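Local coordinates for putative short-chain dehydrogenase/reductase (Burkholderia xenovorans, PDB 5K9Z), which is probably an NAD(P)-dependent oxidoreductase of the short-chain dehydrogenase/reductase family, acting on CH-OH groups of its substrates, at residues R33-V47 against L55-D68. Residues are numbered along the deposited sequence; the frame is centred on the assembly and turned at random. Where two conformers were deposited one is given.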
loop_
_atom_site.group_PDB
_atom_site.type_symbol
_atom_site.label_atom_id
_atom_site.label_comp_id
_atom_site.label_asym_id
_atom_site.label_seq_id
_atom_site.Cartn_x
_atom_site.Cartn_y
_atom_site.Cartn_z
ATOM N N ARG C 33 19.585 -6.648 -22.678
ATOM C CA ARG C 33 21.039 -6.571 -22.568
ATOM C C ARG C 33 21.539 -7.302 -21.326
ATOM O O ARG C 33 22.487 -8.089 -21.396
ATOM C CB ARG C 33 21.509 -5.115 -22.522
ATOM C CG ARG C 33 21.356 -4.359 -23.806
ATOM C CD ARG C 33 21.991 -2.973 -23.717
ATOM N NE ARG C 33 21.114 -1.981 -24.333
ATOM C CZ ARG C 33 21.268 -1.505 -25.564
ATOM N NH1 ARG C 33 20.407 -0.612 -26.043
ATOM N NH2 ARG C 33 22.282 -1.922 -26.314
ATOM N N LEU C 34 20.936 -7.030 -20.167
ATOM C CA LEU C 34 21.479 -7.601 -18.938
ATOM C C LEU C 34 21.273 -9.109 -18.899
ATOM O O LEU C 34 22.165 -9.848 -18.471
ATOM C CB LEU C 34 20.859 -6.941 -17.709
ATOM C CG LEU C 34 21.432 -7.447 -16.372
ATOM C CD1 LEU C 34 22.941 -7.284 -16.311
ATOM C CD2 LEU C 34 20.774 -6.748 -15.189
ATOM N N MET C 35 20.114 -9.584 -19.344
ATOM C CA MET C 35 19.879 -11.027 -19.348
ATOM C C MET C 35 20.840 -11.740 -20.295
ATOM O O MET C 35 21.346 -12.823 -19.976
ATOM C CB MET C 35 18.429 -11.324 -19.709
ATOM C CG MET C 35 17.460 -10.936 -18.591
ATOM S SD MET C 35 15.779 -11.509 -18.926
ATOM C CE MET C 35 15.027 -11.275 -17.317
ATOM N N ALA C 36 21.126 -11.133 -21.451
ATOM C CA ALA C 36 22.138 -11.689 -22.348
ATOM C C ALA C 36 23.507 -11.711 -21.678
ATOM O O ALA C 36 24.240 -12.700 -21.774
ATOM C CB ALA C 36 22.187 -10.886 -23.650
ATOM N N GLN C 37 23.873 -10.617 -21.008
ATOM C CA GLN C 37 25.126 -10.560 -20.261
ATOM C C GLN C 37 25.179 -11.609 -19.156
ATOM O O GLN C 37 26.259 -12.125 -18.840
ATOM C CB GLN C 37 25.302 -9.155 -19.693
ATOM C CG GLN C 37 26.583 -8.909 -18.931
ATOM C CD GLN C 37 26.613 -7.513 -18.342
ATOM O OE1 GLN C 37 26.143 -6.559 -18.972
ATOM N NE2 GLN C 37 27.140 -7.384 -17.127
ATOM N N GLU C 38 24.036 -11.932 -18.550
ATOM C CA GLU C 38 23.976 -12.969 -17.524
ATOM C C GLU C 38 23.907 -14.370 -18.123
ATOM O O GLU C 38 23.672 -15.332 -17.385
ATOM C CB GLU C 38 22.782 -12.729 -16.589
ATOM C CG GLU C 38 22.888 -11.446 -15.746
ATOM C CD GLU C 38 23.711 -11.604 -14.459
ATOM O OE1 GLU C 38 23.956 -10.575 -13.794
ATOM O OE2 GLU C 38 24.111 -12.737 -14.110
ATOM N N GLY C 39 24.090 -14.497 -19.437
ATOM C CA GLY C 39 24.221 -15.789 -20.086
ATOM C C GLY C 39 22.963 -16.357 -20.710
ATOM O O GLY C 39 22.966 -17.531 -21.111
ATOM N N ALA C 40 21.888 -15.585 -20.790
ATOM C CA ALA C 40 20.628 -16.091 -21.311
ATOM C C ALA C 40 20.548 -15.961 -22.832
ATOM O O ALA C 40 21.150 -15.062 -23.433
ATOM C CB ALA C 40 19.461 -15.350 -20.662
ATOM N N PHE C 41 19.785 -16.876 -23.448
ATOM C CA PHE C 41 19.311 -16.720 -24.824
ATOM C C PHE C 41 18.063 -15.855 -24.819
ATOM O O PHE C 41 17.058 -16.229 -24.211
ATOM C CB PHE C 41 18.976 -18.075 -25.452
ATOM C CG PHE C 41 20.135 -19.002 -25.566
ATOM C CD1 PHE C 41 20.990 -18.923 -26.658
ATOM C CD2 PHE C 41 20.350 -19.981 -24.617
ATOM C CE1 PHE C 41 22.055 -19.786 -26.788
ATOM C CE2 PHE C 41 21.419 -20.848 -24.738
ATOM C CZ PHE C 41 22.276 -20.748 -25.821
ATOM N N VAL C 42 18.106 -14.717 -25.509
ATOM C CA VAL C 42 17.047 -13.718 -25.413
ATOM C C VAL C 42 16.316 -13.621 -26.745
ATOM O O VAL C 42 16.939 -13.459 -27.802
ATOM C CB VAL C 42 17.596 -12.345 -24.992
ATOM C CG1 VAL C 42 16.455 -11.335 -24.891
ATOM C CG2 VAL C 42 18.374 -12.454 -23.653
ATOM N N VAL C 43 14.997 -13.710 -26.687
ATOM C CA VAL C 43 14.137 -13.374 -27.811
ATOM C C VAL C 43 13.582 -11.991 -27.515
ATOM O O VAL C 43 12.926 -11.786 -26.484
ATOM C CB VAL C 43 13.014 -14.402 -28.002
ATOM C CG1 VAL C 43 12.052 -13.934 -29.100
ATOM C CG2 VAL C 43 13.589 -15.782 -28.360
ATOM N N LEU C 44 13.886 -11.038 -28.394
ATOM C CA LEU C 44 13.450 -9.655 -28.245
ATOM C C LEU C 44 12.140 -9.440 -28.989
ATOM O O LEU C 44 12.089 -9.573 -30.216
ATOM C CB LEU C 44 14.518 -8.710 -28.787
ATOM C CG LEU C 44 15.761 -8.497 -27.926
ATOM C CD1 LEU C 44 16.712 -9.657 -28.034
ATOM C CD2 LEU C 44 16.411 -7.236 -28.411
ATOM N N ALA C 45 11.096 -9.056 -28.265
ATOM C CA ALA C 45 9.788 -8.855 -28.869
ATOM C C ALA C 45 9.437 -7.379 -28.806
ATOM O O ALA C 45 9.558 -6.754 -27.744
ATOM C CB ALA C 45 8.710 -9.686 -28.172
ATOM N N ASP C 46 9.025 -6.827 -29.945
ATOM C CA ASP C 46 8.636 -5.428 -30.038
ATOM C C ASP C 46 8.011 -5.210 -31.409
ATOM O O ASP C 46 8.087 -6.071 -32.290
ATOM C CB ASP C 46 9.840 -4.501 -29.826
ATOM C CG ASP C 46 9.453 -3.160 -29.203
ATOM O OD1 ASP C 46 8.433 -2.585 -29.610
ATOM O OD2 ASP C 46 10.167 -2.685 -28.299
ATOM N N VAL C 47 7.385 -4.046 -31.575
ATOM C CA VAL C 47 6.879 -3.619 -32.874
ATOM C C VAL C 47 7.871 -2.714 -33.595
ATOM O O VAL C 47 7.635 -2.355 -34.756
ATOM C CB VAL C 47 5.518 -2.903 -32.727
ATOM C CG1 VAL C 47 4.489 -3.847 -32.162
ATOM C CG2 VAL C 47 5.652 -1.674 -31.818
ATOM N N LEU C 55 19.287 -4.329 -31.966
ATOM C CA LEU C 55 19.675 -4.849 -30.658
ATOM C C LEU C 55 19.984 -6.339 -30.733
ATOM O O LEU C 55 20.945 -6.806 -30.114
ATOM C CB LEU C 55 18.578 -4.578 -29.627
ATOM C CG LEU C 55 18.979 -4.854 -28.175
ATOM C CD1 LEU C 55 20.274 -4.149 -27.838
ATOM C CD2 LEU C 55 17.877 -4.412 -27.216
ATOM N N ALA C 56 19.209 -7.089 -31.525
ATOM C CA ALA C 56 19.483 -8.514 -31.703
ATOM C C ALA C 56 20.854 -8.747 -32.325
ATOM O O ALA C 56 21.563 -9.689 -31.951
ATOM C CB ALA C 56 18.393 -9.162 -32.559
ATOM N N ARG C 57 21.241 -7.914 -33.290
ATOM C CA ARG C 57 22.585 -8.022 -33.846
ATOM C C ARG C 57 23.647 -7.700 -32.802
ATOM O O ARG C 57 24.731 -8.291 -32.819
ATOM C CB ARG C 57 22.735 -7.104 -35.063
ATOM C CG ARG C 57 22.092 -7.657 -36.326
ATOM C CD ARG C 57 22.414 -6.824 -37.574
ATOM N NE ARG C 57 21.590 -5.621 -37.681
ATOM C CZ ARG C 57 22.055 -4.378 -37.588
ATOM N NH1 ARG C 57 23.349 -4.158 -37.397
ATOM N NH2 ARG C 57 21.223 -3.349 -37.691
ATOM N N GLU C 58 23.352 -6.780 -31.883
ATOM C CA GLU C 58 24.333 -6.388 -30.874
ATOM C C GLU C 58 24.565 -7.499 -29.852
ATOM O O GLU C 58 25.702 -7.748 -29.441
ATOM C CB GLU C 58 23.874 -5.104 -30.187
ATOM C CG GLU C 58 24.719 -4.685 -29.002
ATOM C CD GLU C 58 24.212 -3.410 -28.349
ATOM O OE1 GLU C 58 23.842 -2.474 -29.094
ATOM O OE2 GLU C 58 24.175 -3.348 -27.095
ATOM N N LEU C 59 23.510 -8.176 -29.431
ATOM C CA LEU C 59 23.610 -9.149 -28.353
ATOM C C LEU C 59 23.943 -10.532 -28.889
ATOM O O LEU C 59 23.397 -10.968 -29.906
ATOM C CB LEU C 59 22.302 -9.193 -27.556
ATOM C CG LEU C 59 21.881 -7.845 -26.980
ATOM C CD1 LEU C 59 20.568 -7.971 -26.213
ATOM C CD2 LEU C 59 22.999 -7.299 -26.075
ATOM N N ARG C 60 24.832 -11.230 -28.189
ATOM C CA ARG C 60 25.167 -12.593 -28.578
ATOM C C ARG C 60 23.969 -13.504 -28.347
ATOM O O ARG C 60 23.370 -13.494 -27.267
ATOM C CB ARG C 60 26.375 -13.095 -27.785
ATOM N N ASP C 61 23.618 -14.282 -29.372
ATOM C CA ASP C 61 22.574 -15.303 -29.309
ATOM C C ASP C 61 21.175 -14.725 -29.118
ATOM O O ASP C 61 20.264 -15.444 -28.698
ATOM C CB ASP C 61 22.855 -16.333 -28.204
ATOM C CG ASP C 61 24.114 -17.131 -28.456
ATOM O OD1 ASP C 61 24.299 -17.622 -29.595
ATOM O OD2 ASP C 61 24.920 -17.265 -27.512
ATOM N N ALA C 62 20.962 -13.456 -29.439
ATOM C CA ALA C 62 19.639 -12.856 -29.376
ATOM C C ALA C 62 18.997 -12.844 -30.762
ATOM O O ALA C 62 19.683 -12.796 -31.789
ATOM C CB ALA C 62 19.716 -11.430 -28.827
ATOM N N THR C 63 17.668 -12.920 -30.784
ATOM C CA THR C 63 16.910 -12.804 -32.024
ATOM C C THR C 63 15.717 -11.892 -31.769
ATOM O O THR C 63 15.273 -11.728 -30.630
ATOM C CB THR C 63 16.425 -14.171 -32.560
ATOM O OG1 THR C 63 15.557 -14.780 -31.608
ATOM C CG2 THR C 63 17.586 -15.112 -32.810
ATOM N N PHE C 64 15.205 -11.292 -32.839
ATOM C CA PHE C 64 14.067 -10.387 -32.773
ATOM C C PHE C 64 12.819 -11.095 -33.279
ATOM O O PHE C 64 12.887 -11.879 -34.224
ATOM C CB PHE C 64 14.322 -9.132 -33.610
ATOM C CG PHE C 64 13.114 -8.268 -33.783
ATOM C CD1 PHE C 64 12.656 -7.488 -32.739
ATOM C CD2 PHE C 64 12.431 -8.240 -34.995
ATOM C CE1 PHE C 64 11.537 -6.686 -32.892
ATOM C CE2 PHE C 64 11.316 -7.444 -35.159
ATOM C CZ PHE C 64 10.864 -6.667 -34.102
ATOM N N ALA C 65 11.684 -10.841 -32.633
ATOM C CA ALA C 65 10.412 -11.415 -33.077
ATOM C C ALA C 65 9.358 -10.324 -32.980
ATOM O O ALA C 65 8.990 -9.920 -31.872
ATOM C CB ALA C 65 10.020 -12.633 -32.244
ATOM N N TYR C 66 8.857 -9.877 -34.138
ATOM C CA TYR C 66 7.881 -8.795 -34.171
ATOM C C TYR C 66 6.674 -9.181 -33.331
ATOM O O TYR C 66 6.092 -10.256 -33.527
ATOM C CB TYR C 66 7.449 -8.501 -35.615
ATOM C CG TYR C 66 6.543 -7.298 -35.719
ATOM C CD1 TYR C 66 5.196 -7.372 -35.356
ATOM C CD2 TYR C 66 7.029 -6.084 -36.188
ATOM C CE1 TYR C 66 4.360 -6.254 -35.448
ATOM C CE2 TYR C 66 6.201 -4.962 -36.285
ATOM C CZ TYR C 66 4.871 -5.058 -35.912
ATOM O OH TYR C 66 4.056 -3.953 -35.993
ATOM N N THR C 67 6.304 -8.321 -32.383
ATOM C CA THR C 67 5.228 -8.659 -31.450
ATOM C C THR C 67 4.509 -7.404 -30.989
ATOM O O THR C 67 5.093 -6.597 -30.263
ATOM C CB THR C 67 5.759 -9.395 -30.224
ATOM O OG1 THR C 67 6.560 -10.496 -30.636
ATOM C CG2 THR C 67 4.591 -9.888 -29.382
ATOM N N ASP C 68 3.239 -7.284 -31.351
ATOM C CA ASP C 68 2.321 -6.327 -30.743
ATOM C C ASP C 68 1.578 -7.059 -29.627
ATOM O O ASP C 68 0.688 -7.873 -29.906
ATOM C CB ASP C 68 1.364 -5.792 -31.804
ATOM C CG ASP C 68 0.367 -4.793 -31.264
ATOM O OD1 ASP C 68 0.182 -4.689 -30.037
ATOM O OD2 ASP C 68 -0.251 -4.115 -32.096
HETATM O O HOH W 1 21.026 -13.748 -25.777
HETATM O O HOH W 2 17.293 -16.116 -29.421
#
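L44 turns its CG away from its own carbonyl carbon (chi1 -76°), and L55 sets its CG opposite the backbone N (chi1 -170°). These torsions bring L44 CD2 tightly against L55 CD2, at 3.4 Å, and the two side chains cross at about a right angle. The other branch of L44 packs on A62, with CD1 3.6 Å from CB. L55 CD1 lies over one face of the R33 guanidinium, near its rim. At the edge of that group, near its plane, R33 NH2 forms a salt bridge with E58 OE2; the modelled distance is very short and the bond bent, so its exact geometry is doubtful. L59 and A36 continue the apolar packing between the two helix ends. Strands 41-46 and 63-66 run parallel. L44 is gripped twice: its N donates to T63 O (2.7 Å, nearly straight at 175°), and its O accepts from A65 N (2.8 Å). T63 N bonds to V42 O, and T67 N to D46 O. One water joins V42 O, D61 O and T63 OG1. V47 CA sits over the Y66 ring face, 4.1 Å from the centroid. D46 OD2 accepts from A24 N, in the loop after strand 17-21. Strand 41-46, helix 49-58 and edge strand 63-66 form a beta-alpha-beta unit of the Rossmann fold.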